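Local coordinates for protein voltage-sensor containing phosphatase (Ciona intestinalis, PDB 3V0D) that probably dephosphorylates phosphoinositide lipids under the control of a voltage sensor, through a PTEN-like phosphatase domain joined to a C2 domain, at residues Lys200-Thr205 and Phe294-Val299. The protein carries 1 engineered substitution. Numbering follows the deposited sequence. Where two conformers were deposited one is given.
Sequences KKLKVT and FNTSLV
T296 reaches K200 through its hydroxyl: OG1 donates to the backbone O of K200 at 2.7 Å, lying in the carbonyl plane with a C=O...O angle of 153°. In return the K200 chain runs across the turn: CG is anti to the backbone N (chi1 -173°), and bends at chi3 and chi4 bring the ammonium to the oxygen end of the T296 carbonyl. There NZ makes a weak hydrogen bond to T296 O (2.9 Å), while CE lies 3.0 Å from the same oxygen. NZ also points at V299 O, but the 2.4 Å separation is too short to be taken literally, and the placing of the amine is doubtful to that extent. Alongside the lysine chain, L202 slides past T296, CD1 to CB 3.8 Å, and meets CG2 of V299 tip to tip (3.9 Å). This contact joins the two sheets of the PTEN-type C2 beta-sandwich at one end: 200-205 enters strand 202-210 of one sheet, and 294-299 holds the end of edge strand 290-295 of the other and the turn that follows. A water bridges the segments, accepting from K200 N and donating to T296 OG1 and, in one S297 conformer, to S297 OG, which also bonds P198 O. T296 OG1 is further held by G268 N. Further back along the chain, N295 OD1 accepts from S297 N (2.9 Å) in an Asx turn, its ND2 tied to D269.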
# COMPACT_ATOMS: atom_id res chain seq x y z
N LYS A 200 8.60 -5.04 -17.93
CA LYS A 200 8.02 -6.27 -18.44
C LYS A 200 6.59 -5.98 -18.84
O LYS A 200 5.78 -5.50 -18.03
CB LYS A 200 8.08 -7.36 -17.38
CG LYS A 200 7.66 -8.72 -17.85
CD LYS A 200 8.34 -9.80 -17.02
CE LYS A 200 7.39 -10.43 -16.04
NZ LYS A 200 8.01 -10.48 -14.71
N LYS A 201 6.27 -6.25 -20.09
CA LYS A 201 4.94 -6.04 -20.64
C LYS A 201 4.18 -7.36 -20.61
O LYS A 201 4.68 -8.38 -21.10
CB LYS A 201 5.08 -5.55 -22.09
CG LYS A 201 5.64 -4.15 -22.20
CD LYS A 201 5.81 -3.73 -23.66
CE LYS A 201 6.56 -2.42 -23.77
NZ LYS A 201 6.93 -2.15 -25.18
N LEU A 202 2.98 -7.34 -20.05
CA LEU A 202 2.17 -8.54 -19.88
C LEU A 202 0.73 -8.27 -20.24
O LEU A 202 0.28 -7.12 -20.21
CB LEU A 202 2.16 -8.99 -18.39
CG LEU A 202 3.48 -9.34 -17.69
CD1 LEU A 202 3.24 -9.54 -16.20
CD2 LEU A 202 4.10 -10.56 -18.34
N LYS A 203 -0.02 -9.33 -20.55
CA LYS A 203 -1.48 -9.24 -20.57
C LYS A 203 -2.05 -10.24 -19.60
O LYS A 203 -1.54 -11.36 -19.49
CB LYS A 203 -2.02 -9.55 -21.98
CG LYS A 203 -1.77 -8.45 -22.99
CD LYS A 203 -2.30 -8.84 -24.36
CE LYS A 203 -2.11 -7.73 -25.39
NZ LYS A 203 -2.69 -8.08 -26.73
N VAL A 204 -3.11 -9.88 -18.88
CA VAL A 204 -3.83 -10.88 -18.09
C VAL A 204 -4.72 -11.68 -19.03
O VAL A 204 -5.50 -11.09 -19.81
CB VAL A 204 -4.70 -10.20 -17.00
CG1 VAL A 204 -5.61 -11.21 -16.32
CG2 VAL A 204 -3.84 -9.51 -15.98
N THR A 205 -4.61 -13.00 -18.97
CA THR A 205 -5.42 -13.88 -19.81
C THR A 205 -6.35 -14.78 -19.01
O THR A 205 -7.23 -15.42 -19.60
CB THR A 205 -4.54 -14.78 -20.68
OG1 THR A 205 -3.69 -15.52 -19.81
CG2 THR A 205 -3.73 -13.96 -21.67
N PHE A 294 0.15 -5.35 -7.96
CA PHE A 294 1.40 -6.02 -8.26
C PHE A 294 2.14 -5.22 -9.32
O PHE A 294 1.56 -4.38 -9.99
CB PHE A 294 1.18 -7.48 -8.72
CG PHE A 294 0.53 -7.59 -10.06
CD1 PHE A 294 1.30 -7.77 -11.21
CD2 PHE A 294 -0.84 -7.44 -10.22
CE1 PHE A 294 0.72 -7.83 -12.45
CE2 PHE A 294 -1.44 -7.48 -11.48
CZ PHE A 294 -0.66 -7.68 -12.60
N ASN A 295 3.44 -5.50 -9.47
CA ASN A 295 4.24 -4.86 -10.50
C ASN A 295 4.65 -5.89 -11.54
O ASN A 295 5.17 -6.96 -11.21
CB ASN A 295 5.46 -4.17 -9.89
CG ASN A 295 6.22 -3.36 -10.93
OD1 ASN A 295 6.90 -3.93 -11.79
ND2 ASN A 295 6.09 -2.05 -10.90
N THR A 296 4.38 -5.57 -12.81
CA THR A 296 4.63 -6.55 -13.88
C THR A 296 6.09 -7.02 -13.95
O THR A 296 6.37 -8.15 -14.32
CB THR A 296 4.22 -6.02 -15.25
OG1 THR A 296 5.00 -4.86 -15.57
CG2 THR A 296 2.74 -5.69 -15.32
N SER A 297 7.03 -6.15 -13.58
CA SER A 297 8.46 -6.48 -13.64
C SER A 297 8.88 -7.49 -12.63
O SER A 297 9.96 -8.09 -12.76
CB SER A 297 9.29 -5.26 -13.36
OG SER A 297 9.07 -4.33 -14.36
N LEU A 298 8.08 -7.66 -11.59
CA LEU A 298 8.42 -8.53 -10.48
C LEU A 298 7.64 -9.83 -10.52
O LEU A 298 7.85 -10.70 -9.69
CB LEU A 298 8.50 -7.80 -9.14
CG LEU A 298 9.58 -6.71 -9.11
CD1 LEU A 298 9.43 -5.90 -7.85
CD2 LEU A 298 10.99 -7.28 -9.17
N VAL A 299 6.79 -10.00 -11.55
CA VAL A 299 6.11 -11.26 -11.81
C VAL A 299 7.11 -12.32 -12.19
O VAL A 299 8.04 -12.07 -12.96
CB VAL A 299 5.05 -11.09 -12.93
CG1 VAL A 299 4.49 -12.43 -13.41
CG2 VAL A 299 3.92 -10.24 -12.42
O HOH W 1 7.23 -3.11 -15.97